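PDB 3QO6: protease Do-like 1, chloroplastic from Arabidopsis thaliana, which cleaves proteins as a chloroplast serine protease that is required at high temperature and may take part in degrading damaged proteins. Local coordinates for residues Val148-Arg153 and Gln170-Ile175; Ile194-Tyr199 and Phe210-Asp215; Ile285-Asn290 and Thr314-Arg319; Asn69-Arg74 and Asp99-Val104; Ser56-Asp61 and Arg115-Gly120. One frame throughout, in Å; residues are numbered along the deposited sequence.

Contacts 1, 2, 4 and 5 build the protease region, while contact 3 lies in the PDZ domain, its nearest atoms about 15 Å from contact 4. Contact 4 holds His71 and Asp101 of the predicted charge relay system. Contact 2 sits against it, with Thr196 O 3.4 Å from His71 CE1, and its segment 194-199 also makes backbone hydrogen bonds to a bound peptide. Contact 1 extends the sheet of contact 2 outward through neighbouring strands 168-171 and 209-213, its centre about 9 Å from that of contact 2; both meet the same neighbouring subunit. Contact 5 closes the chain loop within which contact 4 is nested, and touches contact 2 where Val119 CG1 lies 3.9 Å from Val214 CG2.

Contact 1: residues Val148-Arg153 and Gln170-Ile175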
# COMPACT_ATOMS: atom_id res chain seq x y z
N VAL B 148 -30.59 -19.43 -0.05
CA VAL B 148 -31.00 -20.63 -0.74
C VAL B 148 -29.79 -21.59 -0.91
O VAL B 148 -28.63 -21.17 -0.77
CB VAL B 148 -31.58 -20.14 -2.11
CG1 VAL B 148 -30.66 -20.55 -3.28
CG2 VAL B 148 -33.01 -20.55 -2.27
N ILE B 149 -30.04 -22.86 -1.16
CA ILE B 149 -28.91 -23.74 -1.43
C ILE B 149 -28.54 -23.35 -2.87
O ILE B 149 -29.38 -23.47 -3.76
CB ILE B 149 -29.30 -25.22 -1.46
CG1 ILE B 149 -29.55 -25.73 -0.04
CG2 ILE B 149 -28.22 -26.01 -2.20
CD1 ILE B 149 -29.58 -27.23 0.05
N SER B 150 -27.32 -22.89 -3.09
CA SER B 150 -26.87 -22.45 -4.40
C SER B 150 -26.23 -23.56 -5.18
O SER B 150 -26.16 -23.51 -6.42
CB SER B 150 -25.86 -21.33 -4.28
OG SER B 150 -26.46 -20.16 -3.77
N GLY B 151 -25.71 -24.53 -4.44
CA GLY B 151 -25.02 -25.64 -5.06
C GLY B 151 -24.78 -26.78 -4.09
O GLY B 151 -24.82 -26.63 -2.85
N LEU B 152 -24.53 -27.95 -4.68
CA LEU B 152 -24.29 -29.15 -3.92
C LEU B 152 -23.06 -29.88 -4.44
O LEU B 152 -22.61 -29.63 -5.56
CB LEU B 152 -25.52 -30.05 -4.01
CG LEU B 152 -26.65 -29.36 -3.27
CD1 LEU B 152 -27.99 -30.01 -3.54
CD2 LEU B 152 -26.28 -29.37 -1.77
N ARG B 153 -22.51 -30.77 -3.62
CA ARG B 153 -21.35 -31.55 -4.03
C ARG B 153 -20.14 -30.72 -4.50
O ARG B 153 -19.42 -31.12 -5.42
CB ARG B 153 -21.78 -32.54 -5.13
CG ARG B 153 -22.80 -33.60 -4.63
CD ARG B 153 -23.90 -33.91 -5.65
NE ARG B 153 -25.26 -33.72 -5.11
CZ ARG B 153 -26.27 -33.21 -5.82
NH1 ARG B 153 -26.07 -32.84 -7.09
NH2 ARG B 153 -27.49 -33.07 -5.29
N GLN B 170 -23.23 -25.03 -0.82
CA GLN B 170 -23.05 -23.62 -1.19
C GLN B 170 -24.36 -22.87 -0.99
O GLN B 170 -25.42 -23.34 -1.42
CB GLN B 170 -22.64 -23.53 -2.65
CG GLN B 170 -22.16 -22.19 -3.04
CD GLN B 170 -21.87 -22.12 -4.51
OE1 GLN B 170 -21.32 -23.05 -5.08
NE2 GLN B 170 -22.23 -21.02 -5.14
N THR B 171 -24.31 -21.71 -0.34
CA THR B 171 -25.50 -20.94 -0.06
C THR B 171 -25.24 -19.44 -0.23
O THR B 171 -24.09 -18.98 -0.06
CB THR B 171 -25.99 -21.17 1.38
OG1 THR B 171 -27.21 -20.45 1.58
CG2 THR B 171 -24.98 -20.64 2.40
N ASP B 172 -26.29 -18.69 -0.55
CA ASP B 172 -26.14 -17.27 -0.75
C ASP B 172 -26.68 -16.51 0.44
O ASP B 172 -26.88 -15.29 0.37
CB ASP B 172 -26.77 -16.80 -2.08
CG ASP B 172 -28.27 -17.05 -2.17
OD1 ASP B 172 -28.83 -17.77 -1.30
OD2 ASP B 172 -28.90 -16.52 -3.13
N ALA B 173 -26.89 -17.25 1.53
CA ALA B 173 -27.31 -16.65 2.79
C ALA B 173 -26.04 -15.96 3.28
O ALA B 173 -24.97 -16.56 3.26
CB ALA B 173 -27.69 -17.72 3.78
N ALA B 174 -26.16 -14.71 3.72
CA ALA B 174 -25.01 -13.95 4.21
C ALA B 174 -24.19 -14.71 5.27
O ALA B 174 -24.70 -15.08 6.34
CB ALA B 174 -25.49 -12.63 4.78
N ILE B 175 -22.91 -14.93 4.98
CA ILE B 175 -22.03 -15.66 5.87
C ILE B 175 -20.78 -14.81 6.08
O ILE B 175 -19.98 -14.63 5.15
CB ILE B 175 -21.66 -17.06 5.24
CG1 ILE B 175 -22.82 -18.03 5.38
CG2 ILE B 175 -20.50 -17.68 5.93
CD1 ILE B 175 -23.52 -17.93 6.73
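The extended Gln170 side chain runs past Ser150 and Gly151, the two residues of a beta bulge, and marks the course of the contact. CG stands opposite the backbone N (chi1 -168°), and the chain stays extended past it, which carries the amide over to Ser150. Gln170 CB packs 3.7 Å from Gly151 N; CG then passes 4.0 Å from Ser150 CB, CD runs beside the same carbon, and NE2 comes to 3.7 Å of Ser150 CB. At the tip both amide atoms find partners: OE1 accepts from Arg154 NE, and NE2 bonds to Thr143 OG1 of a neighbouring subunit, which also supplies Leu144 O to Ser150 OG.

In the backbone, Gln170 O takes two donors from one face of its plane, Ser150 N at 2.6 Å and Gly151 N at 3.3 Å, while Gln170 N returns a bond to Gly151 O. Farther along, Val148 is gripped from two directions. Its N donates to Asp172 OD1 (2.7 Å), and its O receives Thr171 OG1 (2.8 Å) from above the carbonyl plane. That hydroxyl oxygen also accepts from Ala173 N, forming an ST turn where the strand ends. Two strand residues facing one across antiparallel strands make a classic beta bulge, here in the second beta-barrel of a chymotrypsin-like protease and at a subunit interface.

Contact 2: residues Ile194-Tyr199 and Phe210-Asp215; sequences INTAIY and FSIPVD
Tyr199 and Phe210 both carry CG anti to the carbonyl carbon and beside the backbone N (chi1 -89° and -49°), and these rotations bring their rings together in a T-shaped pair. Phe210 is the edge partner: its CZ stands over the centre of the tyrosine face and its CE1 is 3.6 Å from Tyr199 CD1, with the planes 77° apart. The centroids are 4.7 Å from each other. Leu140 of a neighbouring subunit packs on both rings, and Tyr199 also packs on a modified side chain of the bound peptide. Without the tyrosine ring, as with a serine here, the Phe210 edge would probably lose the face it rests on.

Along the strands, Thr196 and Ala197 together face Phe210 in a classic beta bulge. Thr196 N points almost straight at Phe210 O (2.9 Å), in the carbonyl plane, and Phe210 N answers to Ala197 O (2.7 Å). On the other face, Ser211 OG makes a weak bond to Asn195 OD1. The backbone bonds to Phe210 occupy one edge of strand 194-198, while Thr196 and Ile198 make backbone hydrogen bonds to the peptide. The strand is thus bonded to its hairpin mate while it also pairs with the peptide, probably much as a substrate would in chymotrypsin-like proteases.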
# COMPACT_ATOMS: atom_id res chain seq x y z
N ILE B 194 -22.67 -27.23 8.60
CA ILE B 194 -21.98 -26.32 9.53
C ILE B 194 -21.40 -25.23 8.65
O ILE B 194 -20.63 -25.54 7.72
CB ILE B 194 -20.78 -26.99 10.23
CG1 ILE B 194 -21.19 -28.34 10.82
CG2 ILE B 194 -20.29 -26.10 11.35
CD1 ILE B 194 -20.12 -28.96 11.72
N ASN B 195 -21.74 -23.96 8.92
CA ASN B 195 -21.21 -22.88 8.10
C ASN B 195 -19.74 -22.78 8.40
O ASN B 195 -19.37 -22.63 9.56
CB ASN B 195 -21.93 -21.55 8.39
CG ASN B 195 -23.43 -21.65 8.18
OD1 ASN B 195 -23.89 -22.17 7.17
ND2 ASN B 195 -24.20 -21.15 9.14
N THR B 196 -18.89 -22.85 7.39
CA THR B 196 -17.49 -22.81 7.72
C THR B 196 -16.57 -21.91 6.93
O THR B 196 -15.51 -21.56 7.44
CB THR B 196 -16.87 -24.25 7.78
OG1 THR B 196 -15.88 -24.41 6.76
CG2 THR B 196 -17.94 -25.31 7.64
N ALA B 197 -16.95 -21.51 5.73
CA ALA B 197 -16.10 -20.64 4.92
C ALA B 197 -16.84 -19.94 3.76
O ALA B 197 -18.00 -20.26 3.44
CB ALA B 197 -14.92 -21.43 4.34
N ILE B 198 -16.14 -19.00 3.13
CA ILE B 198 -16.71 -18.27 2.01
C ILE B 198 -15.64 -17.96 0.95
O ILE B 198 -14.45 -18.12 1.17
CB ILE B 198 -17.27 -16.95 2.50
CG1 ILE B 198 -16.10 -16.05 2.88
CG2 ILE B 198 -18.18 -17.16 3.73
CD1 ILE B 198 -16.54 -14.71 3.38
N TYR B 199 -16.10 -17.53 -0.22
CA TYR B 199 -15.22 -17.09 -1.31
C TYR B 199 -15.53 -15.59 -1.36
O TYR B 199 -16.68 -15.20 -1.55
CB TYR B 199 -15.59 -17.74 -2.64
CG TYR B 199 -14.92 -19.07 -2.92
CD1 TYR B 199 -13.98 -19.61 -2.03
CD2 TYR B 199 -15.22 -19.79 -4.07
CE1 TYR B 199 -13.36 -20.85 -2.29
CE2 TYR B 199 -14.61 -21.02 -4.34
CZ TYR B 199 -13.69 -21.55 -3.46
OH TYR B 199 -13.08 -22.75 -3.77
N PHE B 210 -20.01 -21.59 2.16
CA PHE B 210 -19.99 -23.04 2.24
C PHE B 210 -20.25 -23.67 3.62
O PHE B 210 -19.88 -23.13 4.65
CB PHE B 210 -18.65 -23.52 1.73
CG PHE B 210 -18.26 -22.89 0.40
CD1 PHE B 210 -17.35 -21.85 0.36
CD2 PHE B 210 -18.73 -23.43 -0.80
CE1 PHE B 210 -16.89 -21.35 -0.88
CE2 PHE B 210 -18.28 -22.94 -2.02
CZ PHE B 210 -17.34 -21.90 -2.07
N SER B 211 -20.93 -24.81 3.62
CA SER B 211 -21.22 -25.53 4.86
C SER B 211 -20.79 -26.99 4.69
O SER B 211 -20.98 -27.57 3.60
CB SER B 211 -22.70 -25.49 5.17
OG SER B 211 -23.11 -24.15 5.33
N ILE B 212 -20.20 -27.57 5.73
CA ILE B 212 -19.79 -28.97 5.67
C ILE B 212 -21.15 -29.66 5.84
O ILE B 212 -21.91 -29.30 6.75
CB ILE B 212 -18.87 -29.40 6.86
CG1 ILE B 212 -17.59 -28.56 6.92
CG2 ILE B 212 -18.51 -30.86 6.70
CD1 ILE B 212 -16.76 -28.66 5.67
N PRO B 213 -21.48 -30.62 4.95
CA PRO B 213 -22.77 -31.30 5.05
C PRO B 213 -22.94 -32.15 6.31
O PRO B 213 -22.03 -32.87 6.74
CB PRO B 213 -22.83 -32.12 3.77
CG PRO B 213 -21.37 -32.45 3.51
CD PRO B 213 -20.64 -31.19 3.87
N VAL B 214 -24.12 -32.04 6.89
CA VAL B 214 -24.47 -32.75 8.09
C VAL B 214 -24.14 -34.24 8.09
O VAL B 214 -23.67 -34.78 9.09
CB VAL B 214 -25.97 -32.57 8.36
CG1 VAL B 214 -26.77 -33.20 7.25
CG2 VAL B 214 -26.33 -33.11 9.73
N ASP B 215 -24.37 -34.91 6.97
CA ASP B 215 -24.09 -36.33 6.91
C ASP B 215 -22.64 -36.66 7.27
O ASP B 215 -22.37 -37.56 8.07
CB ASP B 215 -24.46 -36.90 5.54
CG ASP B 215 -25.98 -36.95 5.33
OD1 ASP B 215 -26.74 -36.50 6.23
OD2 ASP B 215 -26.41 -37.45 4.26

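Contact 3: residues Ile285-Asn290 and Thr314-Arg319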
# COMPACT_ATOMS: atom_id res chain seq x y z
N ILE B 285 4.61 -41.91 -11.18
CA ILE B 285 3.54 -40.98 -11.44
C ILE B 285 2.24 -41.76 -11.35
O ILE B 285 2.04 -42.71 -12.09
CB ILE B 285 3.64 -40.36 -12.82
CG1 ILE B 285 4.95 -39.59 -12.95
CG2 ILE B 285 2.50 -39.41 -13.04
CD1 ILE B 285 5.21 -39.15 -14.35
N ILE B 286 1.37 -41.37 -10.42
CA ILE B 286 0.12 -42.07 -10.24
C ILE B 286 -0.85 -41.56 -11.28
O ILE B 286 -1.13 -40.36 -11.34
CB ILE B 286 -0.43 -41.82 -8.82
CG1 ILE B 286 0.65 -42.19 -7.81
CG2 ILE B 286 -1.69 -42.65 -8.59
CD1 ILE B 286 0.31 -41.80 -6.40
N THR B 287 -1.35 -42.48 -12.10
CA THR B 287 -2.27 -42.17 -13.17
C THR B 287 -3.66 -42.73 -12.87
O THR B 287 -4.66 -42.31 -13.45
CB THR B 287 -1.74 -42.74 -14.51
OG1 THR B 287 -1.70 -44.18 -14.45
CG2 THR B 287 -0.32 -42.23 -14.79
N SER B 288 -3.70 -43.68 -11.94
CA SER B 288 -4.95 -44.28 -11.54
C SER B 288 -4.78 -45.01 -10.22
O SER B 288 -3.68 -45.44 -9.86
CB SER B 288 -5.43 -45.28 -12.60
OG SER B 288 -4.87 -46.57 -12.38
N VAL B 289 -5.88 -45.12 -9.49
CA VAL B 289 -5.90 -45.80 -8.21
C VAL B 289 -7.12 -46.70 -8.33
O VAL B 289 -8.22 -46.22 -8.64
CB VAL B 289 -6.05 -44.80 -7.05
CG1 VAL B 289 -7.40 -44.14 -7.12
CG2 VAL B 289 -5.85 -45.50 -5.75
N ASN B 290 -6.92 -48.00 -8.10
CA ASN B 290 -7.97 -49.01 -8.25
C ASN B 290 -9.27 -48.55 -8.92
O ASN B 290 -10.24 -48.19 -8.25
CB ASN B 290 -8.26 -49.72 -6.92
CG ASN B 290 -8.65 -48.79 -5.81
OD1 ASN B 290 -9.36 -47.80 -6.03
ND2 ASN B 290 -8.22 -49.10 -4.60
N THR B 314 -5.22 -50.84 -5.24
CA THR B 314 -4.33 -51.14 -6.36
C THR B 314 -4.08 -49.84 -7.14
O THR B 314 -4.98 -49.26 -7.73
CB THR B 314 -4.93 -52.27 -7.27
OG1 THR B 314 -4.33 -52.23 -8.57
CG2 THR B 314 -6.43 -52.13 -7.41
N VAL B 315 -2.83 -49.40 -7.11
CA VAL B 315 -2.45 -48.17 -7.78
C VAL B 315 -1.56 -48.38 -9.00
O VAL B 315 -0.60 -49.14 -8.98
CB VAL B 315 -1.72 -47.17 -6.80
CG1 VAL B 315 -2.37 -47.24 -5.42
CG2 VAL B 315 -0.25 -47.49 -6.70
N GLU B 316 -1.89 -47.65 -10.05
CA GLU B 316 -1.15 -47.71 -11.30
C GLU B 316 -0.22 -46.51 -11.42
O GLU B 316 -0.65 -45.37 -11.24
CB GLU B 316 -2.17 -47.74 -12.44
CG GLU B 316 -1.64 -47.52 -13.83
CD GLU B 316 -2.80 -47.33 -14.81
OE1 GLU B 316 -3.59 -48.29 -14.99
OE2 GLU B 316 -2.92 -46.22 -15.39
N VAL B 317 1.05 -46.75 -11.71
CA VAL B 317 2.01 -45.67 -11.85
C VAL B 317 2.68 -45.68 -13.22
O VAL B 317 2.61 -46.67 -13.94
CB VAL B 317 3.14 -45.76 -10.80
CG1 VAL B 317 2.56 -45.85 -9.42
CG2 VAL B 317 4.05 -46.96 -11.09
N LEU B 318 3.31 -44.57 -13.56
CA LEU B 318 4.06 -44.47 -14.80
C LEU B 318 5.48 -44.36 -14.31
O LEU B 318 5.93 -43.30 -13.87
CB LEU B 318 3.67 -43.21 -15.59
CG LEU B 318 4.64 -42.78 -16.69
CD1 LEU B 318 4.99 -43.95 -17.59
CD2 LEU B 318 4.02 -41.67 -17.51
N ARG B 319 6.18 -45.49 -14.33
CA ARG B 319 7.56 -45.55 -13.90
C ARG B 319 8.40 -45.23 -15.13
O ARG B 319 7.88 -44.67 -16.10
CB ARG B 319 7.87 -46.95 -13.37
CG ARG B 319 9.22 -47.10 -12.71
CD ARG B 319 9.28 -48.34 -11.82
NE ARG B 319 8.43 -48.21 -10.63
CZ ARG B 319 8.43 -49.07 -9.61
NH1 ARG B 319 9.24 -50.12 -9.62
NH2 ARG B 319 7.64 -48.86 -8.56
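Thr287 and Ser288 both face Glu316 in a classic beta bulge, the closely knit middle of this antiparallel pair. Thr287 N donates to Glu316 O (3.1 Å), and Glu316 N donates to Ser288 O (2.9 Å). The glutamate leaves the strand with CG opposite its backbone N (chi1 168°) and reaches across Thr287 at about a right angle. Its OE2 then receives Thr287 OG1 at 2.6 Å, on the anti side of the carboxylate. Ile286 with Val317, and Val289 with Val315, occupy the buried face; there Val289 CG2 meets Val315 CG1 at 3.9 Å.

On the other face Ser288 and Glu316 are partly exposed, while Ile285 and Leu318 are buried. Thr314, at the end of the pair, is partly exposed too. In this PDZ domain strand pair, the hydroxyl bond and a weak, long ion pair with Lys323 would probably favour an ionised Glu316, steadying a carboxylate laid over the bulge.

Contact 4: residues Asn69-Arg74 and Asp99-Val104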
# COMPACT_ATOMS: atom_id res chain seq x y z
N ASN B 69 -16.37 -25.54 14.25
CA ASN B 69 -15.33 -25.70 13.26
C ASN B 69 -14.05 -25.84 14.06
O ASN B 69 -13.85 -25.16 15.09
CB ASN B 69 -15.22 -24.45 12.37
CG ASN B 69 -16.16 -24.48 11.17
OD1 ASN B 69 -16.67 -23.44 10.74
ND2 ASN B 69 -16.38 -25.66 10.61
N TYR B 70 -13.18 -26.72 13.61
CA TYR B 70 -11.94 -26.85 14.30
C TYR B 70 -11.17 -25.53 14.22
O TYR B 70 -10.63 -25.08 15.23
CB TYR B 70 -11.09 -27.95 13.69
CG TYR B 70 -9.68 -27.94 14.21
CD1 TYR B 70 -9.42 -27.89 15.60
CD2 TYR B 70 -8.60 -28.01 13.33
CE1 TYR B 70 -8.13 -27.91 16.08
CE2 TYR B 70 -7.31 -28.04 13.80
CZ TYR B 70 -7.07 -27.99 15.17
OH TYR B 70 -5.76 -27.96 15.60
N HIS B 71 -11.15 -24.90 13.04
CA HIS B 71 -10.39 -23.66 12.91
C HIS B 71 -10.77 -22.56 13.89
O HIS B 71 -10.01 -21.64 14.11
CB HIS B 71 -10.39 -23.12 11.46
CG HIS B 71 -11.61 -22.33 11.08
ND1 HIS B 71 -12.62 -22.83 10.30
CD2 HIS B 71 -11.98 -21.06 11.41
CE1 HIS B 71 -13.56 -21.92 10.16
NE2 HIS B 71 -13.20 -20.84 10.83
N VAL B 72 -11.94 -22.69 14.51
CA VAL B 72 -12.42 -21.72 15.50
C VAL B 72 -11.76 -21.98 16.87
O VAL B 72 -11.57 -21.07 17.67
CB VAL B 72 -13.96 -21.86 15.67
CG1 VAL B 72 -14.44 -21.13 16.91
CG2 VAL B 72 -14.66 -21.33 14.43
N ILE B 73 -11.43 -23.25 17.11
CA ILE B 73 -10.84 -23.75 18.35
C ILE B 73 -9.32 -23.68 18.34
O ILE B 73 -8.68 -23.47 19.38
CB ILE B 73 -11.31 -25.22 18.56
CG1 ILE B 73 -12.75 -25.23 19.03
CG2 ILE B 73 -10.43 -25.98 19.49
CD1 ILE B 73 -13.05 -24.27 20.12
N ARG B 74 -8.73 -23.87 17.17
CA ARG B 74 -7.28 -23.85 17.03
C ARG B 74 -6.61 -22.77 17.86
O ARG B 74 -7.05 -21.61 17.85
CB ARG B 74 -6.88 -23.64 15.57
CG ARG B 74 -6.73 -24.90 14.75
CD ARG B 74 -5.27 -25.30 14.58
NE ARG B 74 -4.52 -24.32 13.79
CZ ARG B 74 -3.21 -24.13 13.87
NH1 ARG B 74 -2.46 -24.86 14.72
NH2 ARG B 74 -2.64 -23.20 13.12
N ASP B 99 -9.22 -32.43 8.74
CA ASP B 99 -9.54 -32.50 7.34
C ASP B 99 -10.90 -31.98 7.00
O ASP B 99 -11.04 -31.28 6.00
CB ASP B 99 -9.37 -33.93 6.84
CG ASP B 99 -7.93 -34.31 6.69
OD1 ASP B 99 -7.07 -33.39 6.58
OD2 ASP B 99 -7.64 -35.52 6.66
N LYS B 100 -11.89 -32.29 7.81
CA LYS B 100 -13.24 -31.83 7.55
C LYS B 100 -13.58 -30.64 8.45
O LYS B 100 -14.75 -30.30 8.61
CB LYS B 100 -14.22 -32.97 7.77
CG LYS B 100 -13.84 -34.26 7.07
CD LYS B 100 -13.90 -34.06 5.57
CE LYS B 100 -13.56 -35.33 4.80
NZ LYS B 100 -13.51 -35.03 3.32
N ASP B 101 -12.55 -30.03 9.02
CA ASP B 101 -12.70 -28.87 9.91
C ASP B 101 -13.85 -28.92 10.92
O ASP B 101 -14.52 -27.92 11.18
CB ASP B 101 -12.80 -27.58 9.09
CG ASP B 101 -12.51 -26.34 9.89
OD1 ASP B 101 -11.73 -26.38 10.86
OD2 ASP B 101 -13.06 -25.29 9.54
N VAL B 102 -14.05 -30.10 11.51
CA VAL B 102 -15.08 -30.35 12.51
C VAL B 102 -14.45 -30.55 13.90
O VAL B 102 -13.43 -31.23 14.03
CB VAL B 102 -15.83 -31.62 12.19
CG1 VAL B 102 -16.74 -31.99 13.34
CG2 VAL B 102 -16.60 -31.42 10.93
N ALA B 103 -15.05 -29.99 14.94
CA ALA B 103 -14.51 -30.15 16.27
C ALA B 103 -15.60 -30.35 17.30
O ALA B 103 -16.70 -29.83 17.15
CB ALA B 103 -13.68 -28.95 16.64
N VAL B 104 -15.32 -31.14 18.34
CA VAL B 104 -16.33 -31.33 19.37
C VAL B 104 -15.86 -30.85 20.74
O VAL B 104 -14.74 -31.08 21.14
CB VAL B 104 -16.77 -32.78 19.52
CG1 VAL B 104 -17.89 -32.83 20.53
CG2 VAL B 104 -17.25 -33.32 18.19
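Asn69 pairs with Val102 as an antiparallel, non-hydrogen-bonded bridge, CA to CA 4.7 Å, just where segment 69-74 turns into a short, loosely formed helix at 70-73 and segment 99-104 enters strand 102-104. Asp101 itself has left-handed backbone angles (phi 42°, psi 41°) as the first residue of a G1 beta bulge opposite Asp97. Its carbonyl oxygen is gripped from opposite faces of its plane, by Tyr70 N at 3.0 Å and by Asn69 ND2 at the same distance.

The Asp101 carboxylate, swung opposite its backbone N (chi1 -162°), splits its oxygens between two groups of His71. OD1 accepts the backbone N of His71 (2.7 Å), and OD2 accepts ND1 (2.6 Å), each through its syn lone pair. OD2 meets the imidazole at its edge, within the ring plane, so this nearly coplanar pair fixes the rotation of the ring. Alongside, Ala103 CB packs 3.6 Å from Tyr70 CA. Asn69 and His71 also touch Ser180, and Thr196 lies against Asp101. Such geometry is consistent with the His-Asp part of the Ser-His-Asp catalytic triad, the predicted charge relay system of the trypsin-like fold.

Contact 5: residues Ser56-Asp61 and Arg115-Gly120; sequences SGFVWD and RPIPVG
Val59 and Pro116 bring their backbones together almost crosswise, the two touching runs pointing 92° apart with CA atoms 4.7 Å from each other. A single backbone hydrogen bond joins the two segments: Ile117 N meets Val59 O at 3.1 Å, nearly along the C=O axis, and Pro116 CA lies against the same oxygen.

Apolar side chains pack beside this bond. Phe58 CG sits between its backbone N and carbonyl carbon (chi1 42°), which aims the ring at Ile117: Phe58 CD2 lies 3.3 Å from Ile117 CG1 and 3.6 Å from Ile117 CD1. Ile117 CD1 also comes 4.0 Å from Trp60 CE3, the two side chains crossing at about a right angle, and Phe58 CE2 lies at the indole edge in its plane. Farther out, Trp60 CH2 touches Val119 CG2 (3.6 Å). At the other end Pro116 CB packs 3.9 Å from Val59 CG1. Phe58 reaches inward as well, to Val67 of its own barrel and to Leu191 and Ile194 of the second. With an alanine at Phe58, Ile117 CG1 would probably be left without its ring and a gap would open beside the Trp60 edge. Segment 115-120, lying between strands 102-107 and 130-135, is part of the connection between the two beta-barrels, as expected for the two-barrel chymotrypsin-like fold.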
# COMPACT_ATOMS: atom_id res chain seq x y z
N SER B 56 -19.08 -19.59 16.55
CA SER B 56 -20.29 -20.20 17.07
C SER B 56 -20.24 -21.71 17.05
O SER B 56 -19.23 -22.31 16.64
CB SER B 56 -21.54 -19.72 16.31
OG SER B 56 -21.20 -19.20 15.05
N GLY B 57 -21.33 -22.29 17.52
CA GLY B 57 -21.49 -23.73 17.59
C GLY B 57 -22.92 -24.00 17.99
O GLY B 57 -23.71 -23.08 18.22
N PHE B 58 -23.27 -25.27 18.06
CA PHE B 58 -24.61 -25.65 18.45
C PHE B 58 -24.51 -26.82 19.40
O PHE B 58 -23.49 -27.48 19.48
CB PHE B 58 -25.45 -26.00 17.21
CG PHE B 58 -24.71 -26.82 16.19
CD1 PHE B 58 -23.78 -26.23 15.35
CD2 PHE B 58 -24.93 -28.20 16.09
CE1 PHE B 58 -23.08 -27.01 14.41
CE2 PHE B 58 -24.24 -28.99 15.16
CZ PHE B 58 -23.31 -28.40 14.33
N VAL B 59 -25.58 -27.06 20.16
CA VAL B 59 -25.61 -28.16 21.11
C VAL B 59 -25.90 -29.44 20.37
O VAL B 59 -26.89 -29.54 19.62
CB VAL B 59 -26.72 -27.93 22.14
CG1 VAL B 59 -27.20 -29.23 22.71
CG2 VAL B 59 -26.21 -27.05 23.24
N TRP B 60 -25.05 -30.44 20.58
CA TRP B 60 -25.26 -31.69 19.90
C TRP B 60 -26.10 -32.70 20.65
O TRP B 60 -26.85 -33.45 20.04
CB TRP B 60 -23.94 -32.32 19.55
CG TRP B 60 -24.11 -33.53 18.75
CD1 TRP B 60 -24.01 -34.81 19.19
CD2 TRP B 60 -24.40 -33.60 17.34
NE1 TRP B 60 -24.21 -35.68 18.14
CE2 TRP B 60 -24.46 -34.97 17.00
CE3 TRP B 60 -24.62 -32.64 16.33
CZ2 TRP B 60 -24.72 -35.41 15.68
CZ3 TRP B 60 -24.88 -33.08 15.02
CH2 TRP B 60 -24.92 -34.46 14.71
N ASP B 61 -25.99 -32.70 21.97
CA ASP B 61 -26.73 -33.65 22.82
C ASP B 61 -26.88 -33.22 24.27
O ASP B 61 -26.20 -32.30 24.75
CB ASP B 61 -26.05 -35.03 22.81
CG ASP B 61 -24.59 -34.97 23.26
OD1 ASP B 61 -23.76 -35.75 22.71
OD2 ASP B 61 -24.27 -34.15 24.17
N ARG B 115 -30.58 -27.65 24.31
CA ARG B 115 -31.45 -28.15 23.25
C ARG B 115 -30.55 -28.67 22.15
O ARG B 115 -29.77 -27.93 21.57
CB ARG B 115 -32.33 -27.03 22.69
CG ARG B 115 -33.27 -27.45 21.55
CD ARG B 115 -34.14 -26.28 21.04
NE ARG B 115 -35.11 -26.67 20.01
CZ ARG B 115 -34.82 -26.79 18.71
NH1 ARG B 115 -33.60 -26.53 18.28
NH2 ARG B 115 -35.75 -27.18 17.84
N PRO B 116 -30.59 -29.98 21.88
CA PRO B 116 -29.72 -30.44 20.79
C PRO B 116 -30.47 -30.18 19.46
O PRO B 116 -31.65 -30.52 19.36
CB PRO B 116 -29.52 -31.93 21.12
CG PRO B 116 -30.80 -32.31 21.79
CD PRO B 116 -31.11 -31.11 22.67
N ILE B 117 -29.81 -29.55 18.48
CA ILE B 117 -30.51 -29.27 17.22
C ILE B 117 -30.95 -30.55 16.59
O ILE B 117 -30.27 -31.56 16.68
CB ILE B 117 -29.66 -28.53 16.13
CG1 ILE B 117 -28.19 -28.82 16.35
CG2 ILE B 117 -29.97 -27.05 16.10
CD1 ILE B 117 -27.87 -30.28 16.32
N PRO B 118 -32.11 -30.52 15.95
CA PRO B 118 -32.64 -31.70 15.28
C PRO B 118 -31.71 -31.96 14.12
O PRO B 118 -31.44 -31.08 13.33
CB PRO B 118 -34.02 -31.24 14.83
CG PRO B 118 -34.39 -30.20 15.84
CD PRO B 118 -33.11 -29.45 16.01
N VAL B 119 -31.20 -33.18 14.00
CA VAL B 119 -30.28 -33.51 12.93
C VAL B 119 -31.00 -33.87 11.64
O VAL B 119 -31.80 -34.77 11.63
CB VAL B 119 -29.40 -34.68 13.34
CG1 VAL B 119 -28.64 -35.21 12.12
CG2 VAL B 119 -28.46 -34.23 14.46
N GLY B 120 -30.70 -33.19 10.55
CA GLY B 120 -31.37 -33.53 9.31
C GLY B 120 -30.56 -34.40 8.38
O GLY B 120 -29.61 -35.05 8.80